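ATPase BagA (Mycobacterium tuberculosis H37Rv, PDB 6BS3) hydrolyses ATP as one of the two subunits of the BagAB complex, an activity required for resistance to nitric oxide and elevated glycerol. Local coordinates at residues Val239-Pro244 and Leu315-Asp320. Sequence-based numbering, arbitrary orientation.
Sequences VNRNIP and LPTVSD. With ADP (adenosine-5'-diphosphate), chain C.
With CG of N242 beside its own backbone N (chi1 -78°), the amide folds back to L315, while CG of N240 lies opposite its backbone N (chi1 -160°) and carries its own amide to the adenine of ADP. This is the adenine end of the nucleotide site in a P-loop NTPase of the ArsA family, where the parallel strands 234-242 and 312-316 run out at the sheet margin. L315 N donates to V239 O, and L315 O takes two bonds from N242: the backbone N reaches it at 3.0 Å in the carbonyl plane, and ND2 at 2.9 Å from above that plane. The double grip ties the corner at R241 to the outer strand. Beyond it, OG1 of T317 donates to N242 O, also from above the carbonyl plane, and sits 3.4 Å from CB of R241.

Both strand ends and the loop after P316 contribute to holding the base. P316 O accepts from adenine N6 at 2.9 Å, and OD1 of N240 takes a weaker, bent bond from the same amino group. ND2 of N240 is hydrogen-bonded to T32 O and lies 3.0 Å from adenine N7, which links the amide beside the base to the Walker A loop. R241 lays CG and CD over one face of the adenine, CG 3.6 Å from C6. Helix 324-336 packs on L315, P316 and V318, and D320 makes a salt bridge to a basic side chain of the partner protein. On the pyrimidine side, V318 N donates to adenine N1 at 3.0 Å, almost straight at 171°.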
loop_
_atom_site.group_PDB
_atom_site.type_symbol
_atom_site.label_atom_id
_atom_site.label_comp_id
_atom_site.label_asym_id
_atom_site.label_seq_id
_atom_site.Cartn_x
_atom_site.Cartn_y
_atom_site.Cartn_z
ATOM N N VAL A 239 6.056 8.358 13.341
ATOM C CA VAL A 239 4.596 8.435 13.268
ATOM C C VAL A 239 4.235 9.601 12.372
ATOM O O VAL A 239 4.356 10.753 12.773
ATOM C CB VAL A 239 3.862 8.466 14.647
ATOM C CG1 VAL A 239 2.343 8.564 14.455
ATOM C CG2 VAL A 239 4.205 7.243 15.496
ATOM N N ASN A 240 3.819 9.288 11.138
ATOM C CA ASN A 240 3.429 10.263 10.130
ATOM C C ASN A 240 1.950 10.674 10.255
ATOM O O ASN A 240 1.146 9.977 10.893
ATOM C CB ASN A 240 3.702 9.675 8.731
ATOM C CG ASN A 240 3.796 10.689 7.615
ATOM O OD1 ASN A 240 4.061 11.883 7.831
ATOM N ND2 ASN A 240 3.583 10.229 6.384
ATOM N N ARG A 241 1.614 11.817 9.623
ATOM C CA ARG A 241 0.276 12.423 9.485
ATOM C C ARG A 241 -0.503 12.515 10.793
ATOM O O ARG A 241 -1.647 12.054 10.884
ATOM C CB ARG A 241 -0.573 11.745 8.396
ATOM C CG ARG A 241 0.128 11.619 7.068
ATOM C CD ARG A 241 -0.823 11.510 5.903
ATOM N NE ARG A 241 -1.761 10.404 6.049
ATOM C CZ ARG A 241 -2.728 10.126 5.187
ATOM N NH1 ARG A 241 -2.870 10.852 4.082
ATOM N NH2 ARG A 241 -3.555 9.114 5.414
ATOM N N ASN A 242 0.116 13.158 11.794
ATOM C CA ASN A 242 -0.527 13.400 13.066
ATOM C C ASN A 242 -1.550 14.501 12.884
ATOM O O ASN A 242 -1.443 15.286 11.945
ATOM C CB ASN A 242 0.498 13.780 14.121
ATOM C CG ASN A 242 1.233 12.584 14.637
ATOM O OD1 ASN A 242 0.703 11.808 15.461
ATOM N ND2 ASN A 242 2.465 12.412 14.152
ATOM N N ILE A 243 -2.579 14.515 13.745
ATOM C CA ILE A 243 -3.647 15.520 13.699
ATOM C C ILE A 243 -3.827 16.151 15.083
ATOM O O ILE A 243 -3.488 15.501 16.078
ATOM C CB ILE A 243 -4.974 14.984 13.075
ATOM C CG1 ILE A 243 -5.535 13.772 13.862
ATOM C CG2 ILE A 243 -4.800 14.697 11.579
ATOM C CD1 ILE A 243 -6.924 13.383 13.545
ATOM N N PRO A 244 -4.340 17.381 15.155
ATOM C CA PRO A 244 -4.522 18.055 16.411
ATOM C C PRO A 244 -5.701 17.482 17.200
ATOM O O PRO A 244 -6.702 17.233 16.634
ATOM C CB PRO A 244 -4.805 19.475 15.949
ATOM C CG PRO A 244 -5.514 19.276 14.661
ATOM C CD PRO A 244 -4.772 18.144 14.017
ATOM N N LEU A 315 5.474 13.506 12.725
ATOM C CA LEU A 315 5.340 14.475 11.663
ATOM C C LEU A 315 3.875 14.885 11.525
ATOM O O LEU A 315 2.980 14.067 11.784
ATOM C CB LEU A 315 5.892 13.912 10.331
ATOM C CG LEU A 315 7.399 13.624 10.312
ATOM C CD1 LEU A 315 7.780 12.914 9.045
ATOM C CD2 LEU A 315 8.214 14.907 10.450
ATOM N N PRO A 316 3.603 16.157 11.148
ATOM C CA PRO A 316 2.208 16.575 10.974
ATOM C C PRO A 316 1.657 16.144 9.602
ATOM O O PRO A 316 2.360 15.523 8.792
ATOM C CB PRO A 316 2.308 18.103 11.070
ATOM C CG PRO A 316 3.643 18.414 10.417
ATOM C CD PRO A 316 4.545 17.256 10.816
ATOM N N THR A 317 0.380 16.472 9.362
ATOM C CA THR A 317 -0.303 16.263 8.100
ATOM C C THR A 317 -0.138 17.571 7.326
ATOM O O THR A 317 -0.465 18.645 7.848
ATOM C CB THR A 317 -1.815 16.010 8.335
ATOM O OG1 THR A 317 -2.004 14.809 9.074
ATOM C CG2 THR A 317 -2.621 15.967 7.033
ATOM N N VAL A 318 0.338 17.473 6.081
ATOM C CA VAL A 318 0.443 18.591 5.140
ATOM C C VAL A 318 -0.985 18.718 4.540
ATOM O O VAL A 318 -1.486 17.761 3.944
ATOM C CB VAL A 318 1.552 18.333 4.081
ATOM C CG1 VAL A 318 1.471 19.342 2.947
ATOM C CG2 VAL A 318 2.940 18.346 4.718
ATOM N N SER A 319 -1.563 19.901 4.664
ATOM C CA SER A 319 -3.030 20.093 4.576
ATOM C C SER A 319 -3.501 19.719 3.175
ATOM O O SER A 319 -4.491 19.016 3.053
ATOM C CB SER A 319 -3.420 21.510 4.906
ATOM O OG SER A 319 -2.898 22.447 3.972
ATOM N N ASP A 320 -2.733 20.165 2.173
ATOM C CA ASP A 320 -2.945 19.885 0.725
ATOM C C ASP A 320 -1.950 18.805 0.273
ATOM O O ASP A 320 -1.416 18.093 1.145
ATOM C CB ASP A 320 -2.824 21.161 -0.112
ATOM C CG ASP A 320 -3.896 22.192 0.200
ATOM O OD1 ASP A 320 -3.577 23.173 0.900
ATOM O OD2 ASP A 320 -5.040 22.004 -0.260
HETATM P PB ADP C . 4.994 5.145 0.713
HETATM O O1B ADP C . 6.300 5.379 -0.077
HETATM O O2B ADP C . 4.007 4.334 -0.159
HETATM O O3B ADP C . 5.197 4.515 2.065
HETATM P PA ADP C . 4.332 7.987 0.161
HETATM O O1A ADP C . 4.225 7.791 -1.362
HETATM O O2A ADP C . 5.544 8.753 0.531
HETATM O O3A ADP C . 4.308 6.569 0.886
HETATM O "O5'" ADP C . 2.985 8.551 0.779
HETATM C "C5'" ADP C . 1.645 8.072 0.520
HETATM C "C4'" ADP C . 0.777 9.271 0.218
HETATM O "O4'" ADP C . 0.673 10.095 1.398
HETATM C "C3'" ADP C . 1.266 10.200 -0.896
HETATM O "O3'" ADP C . 0.157 10.687 -1.637
HETATM C "C2'" ADP C . 1.985 11.316 -0.126
HETATM O "O2'" ADP C . 2.070 12.549 -0.834
HETATM C "C1'" ADP C . 1.119 11.412 1.129
HETATM N N9 ADP C . 1.800 11.920 2.320
HETATM C C8 ADP C . 2.936 11.422 2.907
HETATM N N7 ADP C . 3.277 12.034 4.016
HETATM C C5 ADP C . 2.301 13.009 4.168
HETATM C C6 ADP C . 2.070 13.981 5.168
HETATM N N6 ADP C . 2.867 14.169 6.222
HETATM N N1 ADP C . 0.973 14.765 5.044
HETATM C C2 ADP C . 0.174 14.595 3.984
HETATM N N3 ADP C . 0.301 13.732 2.971
HETATM C C4 ADP C . 1.386 12.951 3.128
#